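Local coordinates for lipoprotein (Mycoplasma mycoides subsp. capri, PDB 7ADK) that is probably a cell-surface peptidase of the trypsin-like PA clan, in the mycoplasma DUF31 family that includes proteases cutting host immunoglobulins, at residues Q298-T302 against Y409-K413; L464-E470 against K581-N585. All coordinates share one frame; numbering follows the deposited sequence.

How the contacts relate
Contact 1 and contact 2 hold different elements of the same DUF31 peptidase region and follow one another along the chain; their centres are 36 Å apart and their nearest atoms about 22 Å. Contact 1 is a surface contact between two helix ends, at the base of a helical excursion separating strands 289-293 and 421-433. Contact 2 is partly buried and ties strand 461-467, a member of the same antiparallel sheet as those two, to the end of helix 575-582. The chemistry follows the place: contact 1 relies on glutamine amides over a tyrosine ring and long lysines, whereas in contact 2 buried Arg-466 and Asn-584 side chains bind mainly backbone groups.

Contact 1 (Q298-T302 against Y409-K413); sequences QTFQT and YNEKK
One face of the Tyr-409 ring carries two glutamine amides, with Gln-298 NE2 lying 3.4 Å above the ring plane, toward the rim near CD1, and Gln-301 OE1 lying 3.6 Å from CZ of Tyr-409. These amides lie over the ring where two helices pair antiparallel: helix 299-313 sets out where helix 402-412 comes back, and the contact joins the two at the base of the helical excursion between strands 289-293 and 421-433. The Gln-298 amide is inclined 33° to the ring, and that of Gln-301 more steeply. Around the ring, the backbone N of Thr-302 approaches obliquely, while CB of Gln-301 is 3.6 Å from CE2 of Tyr-409.

The two amides are also bonded to each other, Gln-298 NE2 donating to Gln-301 OE1 over 3.0 Å, with OE1 met from above its carbonyl plane. A bend at chi2 (-51°) turns the Gln-298 amide over the tyrosine. Its other end faces Lys-412, whose NZ donates to Gln-298 OE1 at 2.8 Å, tilted 31° from the carbonyl plane. Partners at both ends of this buried amide should limit its rotation, and the ammonium probably polarises the C=O group.

Beyond the ring the contact is looser. CG2 of Thr-302 meets CB of Tyr-409 at 4.1 Å, the two side chains running in opposite senses. Lys-413 reaches along the exposed flank in a nearly straight chain that bends only at its end, where NZ makes a weak hydrogen bond of 3.3 Å to OG1 of Thr-299.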
ATOM      1  N   GLN B 298     -11.883 -24.343 -13.066  1.00124.43           N
ATOM      2  CA  GLN B 298     -11.221 -25.025 -14.185  1.00124.43           C
ATOM      3  C   GLN B 298     -11.375 -24.526 -15.631  1.00124.43           C
ATOM      4  O   GLN B 298     -10.529 -24.908 -16.435  1.00124.43           O
ATOM      5  CB  GLN B 298     -11.538 -26.528 -14.096  1.00124.43           C
ATOM      6  CG  GLN B 298     -11.196 -27.187 -12.747  1.00124.43           C
ATOM      7  CD  GLN B 298      -9.778 -26.925 -12.254  1.00124.43           C
ATOM      8  OE1 GLN B 298      -9.535 -26.723 -11.080  1.00124.43           O
ATOM      9  NE2 GLN B 298      -8.787 -26.927 -13.106  1.00124.43           N
ATOM     10  N   THR B 299     -12.357 -23.700 -16.005  1.00131.86           N
ATOM     11  CA  THR B 299     -12.577 -23.293 -17.420  1.00131.86           C
ATOM     12  C   THR B 299     -11.433 -22.453 -18.014  1.00131.86           C
ATOM     13  O   THR B 299     -11.163 -22.516 -19.214  1.00131.86           O
ATOM     14  CB  THR B 299     -13.935 -22.580 -17.543  1.00131.86           C
ATOM     15  OG1 THR B 299     -14.969 -23.511 -17.284  1.00131.86           O
ATOM     16  CG2 THR B 299     -14.253 -21.971 -18.904  1.00131.86           C
ATOM     17  N   PHE B 300     -10.674 -21.738 -17.186  1.00143.32           N
ATOM     18  CA  PHE B 300      -9.392 -21.156 -17.590  1.00143.32           C
ATOM     19  C   PHE B 300      -8.363 -22.247 -17.942  1.00143.32           C
ATOM     20  O   PHE B 300      -7.657 -22.147 -18.942  1.00143.32           O
ATOM     21  CB  PHE B 300      -8.908 -20.219 -16.462  1.00143.32           C
ATOM     22  CG  PHE B 300      -7.428 -19.867 -16.453  1.00143.32           C
ATOM     23  CD1 PHE B 300      -6.813 -19.344 -17.603  1.00143.32           C
ATOM     24  CD2 PHE B 300      -6.654 -20.094 -15.301  1.00143.32           C
ATOM     25  CE1 PHE B 300      -5.434 -19.087 -17.618  1.00143.32           C
ATOM     26  CE2 PHE B 300      -5.274 -19.851 -15.318  1.00143.32           C
ATOM     27  CZ  PHE B 300      -4.663 -19.350 -16.476  1.00143.32           C
ATOM     28  N   GLN B 301      -8.281 -23.315 -17.153  1.00142.33           N
ATOM     29  CA  GLN B 301      -7.224 -24.322 -17.241  1.00142.33           C
ATOM     30  C   GLN B 301      -7.477 -25.396 -18.304  1.00142.33           C
ATOM     31  O   GLN B 301      -6.518 -25.908 -18.878  1.00142.33           O
ATOM     32  CB  GLN B 301      -7.001 -24.948 -15.856  1.00142.33           C
ATOM     33  CG  GLN B 301      -6.652 -23.892 -14.793  1.00142.33           C
ATOM     34  CD  GLN B 301      -6.000 -24.459 -13.533  1.00142.33           C
ATOM     35  OE1 GLN B 301      -6.041 -25.640 -13.216  1.00142.33           O
ATOM     36  NE2 GLN B 301      -5.386 -23.618 -12.741  1.00142.33           N
ATOM     37  N   THR B 302      -8.721 -25.748 -18.626  1.00145.65           N
ATOM     38  CA  THR B 302      -8.993 -26.663 -19.749  1.00145.65           C
ATOM     39  C   THR B 302      -8.564 -26.020 -21.068  1.00145.65           C
ATOM     40  O   THR B 302      -7.762 -26.594 -21.800  1.00145.65           O
ATOM     41  CB  THR B 302     -10.462 -27.104 -19.813  1.00145.65           C
ATOM     42  OG1 THR B 302     -11.319 -25.997 -19.900  1.00145.65           O
ATOM     43  CG2 THR B 302     -10.876 -27.907 -18.583  1.00145.65           C
ATOM     44  N   TYR B 409      -9.002 -32.245 -14.435  1.00135.14           N
ATOM     45  CA  TYR B 409      -9.708 -30.964 -14.292  1.00135.14           C
ATOM     46  C   TYR B 409     -11.227 -31.120 -14.347  1.00135.14           C
ATOM     47  O   TYR B 409     -11.926 -30.605 -13.482  1.00135.14           O
ATOM     48  CB  TYR B 409      -9.257 -29.996 -15.390  1.00135.14           C
ATOM     49  CG  TYR B 409      -7.813 -29.540 -15.363  1.00135.14           C
ATOM     50  CD1 TYR B 409      -6.999 -29.702 -14.225  1.00135.14           C
ATOM     51  CD2 TYR B 409      -7.312 -28.863 -16.484  1.00135.14           C
ATOM     52  CE1 TYR B 409      -5.700 -29.169 -14.199  1.00135.14           C
ATOM     53  CE2 TYR B 409      -6.008 -28.350 -16.464  1.00135.14           C
ATOM     54  CZ  TYR B 409      -5.199 -28.489 -15.322  1.00135.14           C
ATOM     55  OH  TYR B 409      -3.938 -27.989 -15.301  1.00135.14           O
ATOM     56  N   ASN B 410     -11.751 -31.867 -15.309  1.00134.57           N
ATOM     57  CA  ASN B 410     -13.183 -32.058 -15.452  1.00134.57           C
ATOM     58  C   ASN B 410     -13.805 -32.873 -14.298  1.00134.57           C
ATOM     59  O   ASN B 410     -15.001 -32.718 -14.068  1.00134.57           O
ATOM     60  CB  ASN B 410     -13.456 -32.635 -16.849  1.00134.57           C
ATOM     61  CG  ASN B 410     -14.888 -32.425 -17.294  1.00134.57           C
ATOM     62  OD1 ASN B 410     -15.782 -33.196 -16.985  1.00134.57           O
ATOM     63  ND2 ASN B 410     -15.152 -31.389 -18.051  1.00134.57           N
ATOM     64  N   GLU B 411     -13.043 -33.665 -13.518  1.00134.49           N
ATOM     65  CA  GLU B 411     -13.533 -34.226 -12.249  1.00134.49           C
ATOM     66  C   GLU B 411     -13.301 -33.305 -11.038  1.00134.49           C
ATOM     67  O   GLU B 411     -14.167 -33.258 -10.164  1.00134.49           O
ATOM     68  CB  GLU B 411     -13.044 -35.661 -12.001  1.00134.49           C
ATOM     69  CG  GLU B 411     -11.569 -35.839 -11.641  1.00134.49           C
ATOM     70  CD  GLU B 411     -11.287 -37.238 -11.081  1.00134.49           C
ATOM     71  OE1 GLU B 411     -11.699 -37.536  -9.936  1.00134.49           O
ATOM     72  OE2 GLU B 411     -10.639 -38.061 -11.758  1.00134.49           O
ATOM     73  N   LYS B 412     -12.236 -32.490 -11.004  1.00125.92           N
ATOM     74  CA  LYS B 412     -12.072 -31.451  -9.969  1.00125.92           C
ATOM     75  C   LYS B 412     -13.158 -30.374 -10.066  1.00125.92           C
ATOM     76  O   LYS B 412     -13.674 -29.927  -9.051  1.00125.92           O
ATOM     77  CB  LYS B 412     -10.668 -30.823 -10.025  1.00125.92           C
ATOM     78  CG  LYS B 412     -10.259 -30.337  -8.620  1.00125.92           C
ATOM     79  CD  LYS B 412      -9.520 -29.003  -8.589  1.00125.92           C
ATOM     80  CE  LYS B 412      -8.156 -29.039  -9.288  1.00125.92           C
ATOM     81  NZ  LYS B 412      -7.551 -27.683  -9.347  1.00125.92           N
ATOM     82  N   LYS B 413     -13.595 -30.036 -11.282  1.00123.98           N
ATOM     83  CA  LYS B 413     -14.742 -29.163 -11.603  1.00123.98           C
ATOM     84  C   LYS B 413     -16.077 -29.653 -11.008  1.00123.98           C
ATOM     85  O   LYS B 413     -16.999 -28.857 -10.867  1.00123.98           O
ATOM     86  CB  LYS B 413     -14.794 -29.035 -13.140  1.00123.98           C
ATOM     87  CG  LYS B 413     -15.863 -28.084 -13.696  1.00123.98           C
ATOM     88  CD  LYS B 413     -15.729 -27.902 -15.211  1.00123.98           C
ATOM     89  CE  LYS B 413     -16.883 -27.109 -15.843  1.00123.98           C
ATOM     90  NZ  LYS B 413     -16.848 -25.663 -15.589  1.00123.98           N
TER

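Contact 2 (L464-E470 against K581-N585); sequences LTRLNSE and KITNN
Arg-466 on the strand and Asn-584 just past the helix form the tight, buried part of this contact. NH1 of Arg-466 donates almost straight to the Lys-581 carbonyl O (2.8 Å, N-H...O 173°), and NE of Arg-466 reaches Ile-582 O at 3.1 Å. Both acceptors lie near the guanidinium plane, so its edge addresses the last carbonyls of helix 575-582, where the helix dipole would favour a positive charge. A bend at chi2 (113°) directs the group there. Asn-584, in a left-handed backbone conformation, lays OD1 over one guanidinium face, with the two planes 22° apart. Its amide also bridges to the strand's end: ND2 donates to Leu-467 O at 2.8 Å, and OD1 accepts from Ser-469 N at 3.0 Å, from above the carbonyl plane.

Toward solvent the contact is looser. Exposed Glu-470 pairs with Lys-581 in a salt bridge, OE1 to NZ 3.2 Å, whose hydrogen bond is weak; Ser-469 OG holds OE2 of Glu-470.

Strand 461-467 lies between strands 289-293 and 486-493 of the antiparallel sheet. Helix 575-582 ends against it, with Ile-582 touching Phe-489 of strand 486-493 and Thr-583 touching Ile-428 of strand 421-433.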
ATOM      1  N   LEU B 464     -21.169  -5.616  -4.653  1.00 55.49           N
ATOM      2  CA  LEU B 464     -20.930  -4.223  -5.051  1.00 55.49           C
ATOM      3  C   LEU B 464     -20.124  -3.549  -3.940  1.00 55.49           C
ATOM      4  O   LEU B 464     -20.681  -3.306  -2.875  1.00 55.49           O
ATOM      5  CB  LEU B 464     -22.305  -3.552  -5.211  1.00 55.49           C
ATOM      6  CG  LEU B 464     -23.222  -4.129  -6.290  1.00 55.49           C
ATOM      7  CD1 LEU B 464     -24.635  -3.612  -6.086  1.00 55.49           C
ATOM      8  CD2 LEU B 464     -22.789  -3.746  -7.697  1.00 55.49           C
ATOM      9  N   THR B 465     -18.851  -3.202  -4.136  1.00 57.68           N
ATOM     10  CA  THR B 465     -18.123  -2.337  -3.184  1.00 57.68           C
ATOM     11  C   THR B 465     -17.816  -0.969  -3.757  1.00 57.68           C
ATOM     12  O   THR B 465     -17.238  -0.840  -4.830  1.00 57.68           O
ATOM     13  CB  THR B 465     -16.928  -2.999  -2.476  1.00 57.68           C
ATOM     14  OG1 THR B 465     -16.370  -2.120  -1.520  1.00 57.68           O
ATOM     15  CG2 THR B 465     -15.749  -3.443  -3.311  1.00 57.68           C
ATOM     16  N   ARG B 466     -18.230   0.062  -3.028  1.00 56.66           N
ATOM     17  CA  ARG B 466     -18.286   1.439  -3.514  1.00 56.66           C
ATOM     18  C   ARG B 466     -17.921   2.457  -2.451  1.00 56.66           C
ATOM     19  O   ARG B 466     -18.222   2.258  -1.279  1.00 56.66           O
ATOM     20  CB  ARG B 466     -19.688   1.696  -4.088  1.00 56.66           C
ATOM     21  CG  ARG B 466     -20.857   1.482  -3.122  1.00 56.66           C
ATOM     22  CD  ARG B 466     -21.512   2.816  -2.832  1.00 56.66           C
ATOM     23  NE  ARG B 466     -22.341   2.775  -1.638  1.00 56.66           N
ATOM     24  CZ  ARG B 466     -21.926   2.994  -0.414  1.00 56.66           C
ATOM     25  NH1 ARG B 466     -22.784   3.245   0.512  1.00 56.66           N
ATOM     26  NH2 ARG B 466     -20.675   2.971  -0.082  1.00 56.66           N
ATOM     27  N   LEU B 467     -17.282   3.541  -2.871  1.00 57.44           N
ATOM     28  CA  LEU B 467     -16.900   4.693  -2.049  1.00 57.44           C
ATOM     29  C   LEU B 467     -18.154   5.465  -1.633  1.00 57.44           C
ATOM     30  O   LEU B 467     -18.972   5.778  -2.501  1.00 57.44           O
ATOM     31  CB  LEU B 467     -15.932   5.516  -2.917  1.00 57.44           C
ATOM     32  CG  LEU B 467     -15.176   6.666  -2.249  1.00 57.44           C
ATOM     33  CD1 LEU B 467     -14.434   6.226  -0.995  1.00 57.44           C
ATOM     34  CD2 LEU B 467     -14.119   7.203  -3.211  1.00 57.44           C
ATOM     35  N   ASN B 468     -18.367   5.709  -0.339  1.00 62.86           N
ATOM     36  CA  ASN B 468     -19.587   6.377   0.105  1.00 62.86           C
ATOM     37  C   ASN B 468     -19.577   7.879  -0.193  1.00 62.86           C
ATOM     38  O   ASN B 468     -18.540   8.538  -0.156  1.00 62.86           O
ATOM     39  CB  ASN B 468     -20.036   6.011   1.535  1.00 62.86           C
ATOM     40  CG  ASN B 468     -19.021   5.934   2.652  1.00 62.86           C
ATOM     41  OD1 ASN B 468     -18.283   6.860   2.932  1.00 62.86           O
ATOM     42  ND2 ASN B 468     -19.005   4.859   3.393  1.00 62.86           N
ATOM     43  N   SER B 469     -20.755   8.419  -0.502  1.00 66.51           N
ATOM     44  CA  SER B 469     -20.968   9.808  -0.906  1.00 66.51           C
ATOM     45  C   SER B 469     -20.498  10.858   0.106  1.00 66.51           C
ATOM     46  O   SER B 469     -20.214  11.996  -0.248  1.00 66.51           O
ATOM     47  CB  SER B 469     -22.446   9.993  -1.215  1.00 66.51           C
ATOM     48  OG  SER B 469     -23.240   9.984  -0.054  1.00 66.51           O
ATOM     49  N   GLU B 470     -20.399  10.471   1.366  1.00 69.65           N
ATOM     50  CA  GLU B 470     -20.018  11.275   2.519  1.00 69.65           C
ATOM     51  C   GLU B 470     -18.562  11.780   2.483  1.00 69.65           C
ATOM     52  O   GLU B 470     -18.253  12.790   3.114  1.00 69.65           O
ATOM     53  CB  GLU B 470     -20.276  10.419   3.770  1.00 69.65           C
ATOM     54  CG  GLU B 470     -21.752  10.055   4.008  1.00 69.65           C
ATOM     55  CD  GLU B 470     -22.230   8.750   3.341  1.00 69.65           C
ATOM     56  OE1 GLU B 470     -22.439   7.752   4.061  1.00 69.65           O
ATOM     57  OE2 GLU B 470     -22.433   8.711   2.109  1.00 69.65           O
ATOM     58  N   LYS B 581     -28.854   3.997   0.178  1.00 66.44           N
ATOM     59  CA  LYS B 581     -27.507   3.796   0.742  1.00 66.44           C
ATOM     60  C   LYS B 581     -26.628   2.894  -0.128  1.00 66.44           C
ATOM     61  O   LYS B 581     -25.438   3.159  -0.237  1.00 66.44           O
ATOM     62  CB  LYS B 581     -27.604   3.263   2.180  1.00 66.44           C
ATOM     63  CG  LYS B 581     -28.145   4.280   3.189  1.00 66.44           C
ATOM     64  CD  LYS B 581     -27.226   5.469   3.501  1.00 66.44           C
ATOM     65  CE  LYS B 581     -25.963   5.083   4.275  1.00 66.44           C
ATOM     66  NZ  LYS B 581     -25.193   6.271   4.670  1.00 66.44           N
ATOM     67  N   ILE B 582     -27.165   1.902  -0.833  1.00 63.55           N
ATOM     68  CA  ILE B 582     -26.448   1.103  -1.839  1.00 63.55           C
ATOM     69  C   ILE B 582     -26.002   1.969  -3.022  1.00 63.55           C
ATOM     70  O   ILE B 582     -24.827   2.005  -3.388  1.00 63.55           O
ATOM     71  CB  ILE B 582     -27.331  -0.084  -2.313  1.00 63.55           C
ATOM     72  CG1 ILE B 582     -27.428  -1.148  -1.210  1.00 63.55           C
ATOM     73  CG2 ILE B 582     -26.765  -0.745  -3.570  1.00 63.55           C
ATOM     74  CD1 ILE B 582     -28.581  -2.138  -1.370  1.00 63.55           C
ATOM     75  N   THR B 583     -26.943   2.701  -3.630  1.00 61.61           N
ATOM     76  CA  THR B 583     -26.752   3.444  -4.885  1.00 61.61           C
ATOM     77  C   THR B 583     -26.207   4.863  -4.693  1.00 61.61           C
ATOM     78  O   THR B 583     -26.332   5.672  -5.609  1.00 61.61           O
ATOM     79  CB  THR B 583     -28.025   3.468  -5.750  1.00 61.61           C
ATOM     80  OG1 THR B 583     -29.069   4.178  -5.128  1.00 61.61           O
ATOM     81  CG2 THR B 583     -28.486   2.049  -6.068  1.00 61.61           C
ATOM     82  N   ASN B 584     -25.656   5.205  -3.521  1.00 62.27           N
ATOM     83  CA  ASN B 584     -25.189   6.552  -3.152  1.00 62.27           C
ATOM     84  C   ASN B 584     -26.206   7.657  -3.506  1.00 62.27           C
ATOM     85  O   ASN B 584     -25.861   8.774  -3.886  1.00 62.27           O
ATOM     86  CB  ASN B 584     -23.803   6.795  -3.746  1.00 62.27           C
ATOM     87  CG  ASN B 584     -22.636   6.288  -2.930  1.00 62.27           C
ATOM     88  OD1 ASN B 584     -22.574   6.442  -1.732  1.00 62.27           O
ATOM     89  ND2 ASN B 584     -21.614   5.771  -3.558  1.00 62.27           N
ATOM     90  N   ASN B 585     -27.483   7.316  -3.406  1.00 67.41           N
ATOM     91  CA  ASN B 585     -28.652   8.132  -3.695  1.00 67.41           C
ATOM     92  C   ASN B 585     -28.687   8.772  -5.102  1.00 67.41           C
ATOM     93  O   ASN B 585     -29.100   9.916  -5.252  1.00 67.41           O
ATOM     94  CB  ASN B 585     -28.874   9.105  -2.533  1.00 67.41           C
ATOM     95  CG  ASN B 585     -30.311   9.550  -2.413  1.00 67.41           C
ATOM     96  OD1 ASN B 585     -31.216   9.122  -3.106  1.00 67.41           O
ATOM     97  ND2 ASN B 585     -30.595  10.425  -1.495  1.00 67.41           N
TER